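Local atomic coordinates of GlcNAc-alpha-1,4-Gal-releasing endo-beta-galactosidase (Clostridium perfringens, PDB entry 1UPS), a protein that probably hydrolyses O-glycosidic bonds as a calcium-binding family 16 endo-beta-galactosidase that releases GlcNAc-alpha-1,4-Gal. Residues 388-393 with 403-408. Numbering follows the deposited sequence.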
loop_
_atom_site.group_PDB
_atom_site.type_symbol
_atom_site.label_atom_id
_atom_site.label_comp_id
_atom_site.label_asym_id
_atom_site.label_seq_id
_atom_site.Cartn_x
_atom_site.Cartn_y
_atom_site.Cartn_z
ATOM N N ASN A 388 3.158 -6.076 21.232
ATOM C CA ASN A 388 2.049 -5.440 21.964
ATOM C C ASN A 388 2.414 -4.059 22.531
ATOM O O ASN A 388 1.560 -3.366 23.074
ATOM C CB ASN A 388 1.557 -6.334 23.103
ATOM C CG ASN A 388 0.693 -7.485 22.612
ATOM O OD1 ASN A 388 -0.036 -7.359 21.617
ATOM N ND2 ASN A 388 0.762 -8.610 23.312
ATOM N N MET A 389 3.678 -3.669 22.394
ATOM C CA MET A 389 4.197 -2.487 23.078
ATOM C C MET A 389 4.325 -1.320 22.112
ATOM O O MET A 389 4.914 -1.473 21.043
ATOM C CB MET A 389 5.573 -2.798 23.688
ATOM C CG MET A 389 5.574 -3.972 24.671
ATOM S SD MET A 389 4.526 -3.617 26.078
ATOM C CE MET A 389 3.560 -5.105 26.238
ATOM N N SER A 390 3.775 -0.162 22.491
ATOM C CA SER A 390 3.887 1.055 21.694
ATOM C C SER A 390 4.580 2.157 22.514
ATOM O O SER A 390 4.612 2.103 23.746
ATOM C CB SER A 390 2.520 1.529 21.188
ATOM O OG SER A 390 1.642 1.823 22.257
ATOM N N ILE A 391 5.121 3.150 21.813
ATOM C CA ILE A 391 5.752 4.310 22.444
ATOM C C ILE A 391 4.670 5.291 22.882
ATOM O O ILE A 391 3.812 5.669 22.085
ATOM C CB ILE A 391 6.707 5.001 21.455
ATOM C CG1 ILE A 391 7.761 3.995 20.953
ATOM C CG2 ILE A 391 7.362 6.197 22.151
ATOM C CD1 ILE A 391 8.904 4.635 20.121
ATOM N N HIS A 392 4.689 5.684 24.149
ATOM C CA HIS A 392 3.606 6.540 24.680
ATOM C C HIS A 392 4.053 7.339 25.902
ATOM O O HIS A 392 5.126 7.080 26.466
ATOM C CB HIS A 392 2.356 5.709 25.041
ATOM C CG HIS A 392 2.543 4.845 26.253
ATOM N ND1 HIS A 392 2.415 5.327 27.543
ATOM C CD2 HIS A 392 2.886 3.537 26.373
ATOM C CE1 HIS A 392 2.659 4.351 28.402
ATOM N NE2 HIS A 392 2.947 3.254 27.718
ATOM N N THR A 393 3.237 8.318 26.304
ATOM C CA THR A 393 3.467 9.035 27.572
ATOM C C THR A 393 2.192 9.072 28.422
ATOM O O THR A 393 1.828 10.115 28.965
ATOM C CB THR A 393 4.040 10.493 27.386
ATOM O OG1 THR A 393 3.091 11.308 26.673
ATOM C CG2 THR A 393 5.291 10.501 26.504
ATOM N N GLY A 403 4.452 0.596 26.396
ATOM C CA GLY A 403 3.470 -0.250 27.053
ATOM C C GLY A 403 2.374 -0.614 26.071
ATOM O O GLY A 403 2.374 -0.161 24.922
ATOM N N ASN A 404 1.429 -1.416 26.543
ATOM C CA ASN A 404 0.271 -1.794 25.753
ATOM C C ASN A 404 -0.866 -0.812 26.060
ATOM O O ASN A 404 -1.456 -0.841 27.143
ATOM C CB ASN A 404 -0.125 -3.256 26.072
ATOM C CG ASN A 404 -1.213 -3.783 25.153
ATOM O OD1 ASN A 404 -1.829 -3.018 24.413
ATOM N ND2 ASN A 404 -1.449 -5.108 25.183
ATOM N N VAL A 405 -1.123 0.095 25.125
ATOM C CA VAL A 405 -2.185 1.097 25.285
ATOM C C VAL A 405 -2.926 1.170 23.952
ATOM O O VAL A 405 -2.332 0.872 22.895
ATOM C CB VAL A 405 -1.641 2.502 25.734
ATOM C CG1 VAL A 405 -0.744 2.374 26.970
ATOM C CG2 VAL A 405 -0.930 3.231 24.598
ATOM N N PRO A 406 -4.216 1.494 23.986
ATOM C CA PRO A 406 -5.028 1.488 22.768
ATOM C C PRO A 406 -4.532 2.450 21.690
ATOM O O PRO A 406 -3.912 3.493 22.009
ATOM C CB PRO A 406 -6.414 1.891 23.288
ATOM C CG PRO A 406 -6.426 1.360 24.679
ATOM C CD PRO A 406 -5.041 1.755 25.185
ATOM N N ASN A 407 -4.808 2.098 20.436
ATOM C CA ASN A 407 -4.418 2.931 19.285
ATOM C C ASN A 407 -5.021 4.340 19.321
ATOM O O ASN A 407 -4.453 5.287 18.746
ATOM C CB ASN A 407 -4.841 2.252 17.973
ATOM C CG ASN A 407 -4.169 0.901 17.757
ATOM O OD1 ASN A 407 -3.073 0.646 18.256
ATOM N ND2 ASN A 407 -4.839 0.022 17.009
ATOM N N THR A 408 -6.164 4.466 19.995
ATOM C CA THR A 408 -6.891 5.742 20.082
ATOM C C THR A 408 -6.374 6.691 21.163
ATOM O O THR A 408 -6.858 7.830 21.253
ATOM C CB THR A 408 -8.374 5.481 20.348
ATOM O OG1 THR A 408 -8.480 4.602 21.476
ATOM C CG2 THR A 408 -8.999 4.678 19.205
HETATM O O HOH W 1 0.378 -0.869 22.411
#
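Ser390 and Gly403 form an antiparallel hydrogen-bonded pair at the end of a two-stranded ribbon, strands 390-392 and 401-403, within the C-terminal part of the chain, consistent with a ricin-type beta-trefoil and remote from the calcium site. Ser390 N donates to Gly403 O almost straight (2.8 Å, 177°), and Gly403 N returns a more bent bond to Ser390 O at 3.1 Å. Glycine, with no side chain, tolerates a phi close to 180° and lets the imidazole edge of His392 come up to its backbone, Gly403 CA lying 3.6 Å from His392 NE2.

Past the pair the chains part, and a water replaces direct backbone pairing: it is hydrogen-bonded to Asn388 O at 2.8 Å, accepts from Val405 N and, in one of the two conformers of Ser390, is hydrogen-bonded to Ser390 OG. A small hydroxyl suits this spot, within reach of that water.

Side-chain packing flanks Gly403. Met389, its chain bent at chi2 and chi3, lays SD 3.7 Å from Gly403 CA and brings CE near Asn404 CB. Asn388 and Asn404 run side by side at the exposed margin, amide planes 13° apart. His392 ND1 is hydrogen-bonded to Glu394 N, which helps fix the ring's rotation, while branched Val405 spreads two methyls: CG2 lies 3.8 Å from Ser390 OG, and Val405 CG1 makes a CH-pi contact over the face of the His392 ring, 3.9 Å from its centroid.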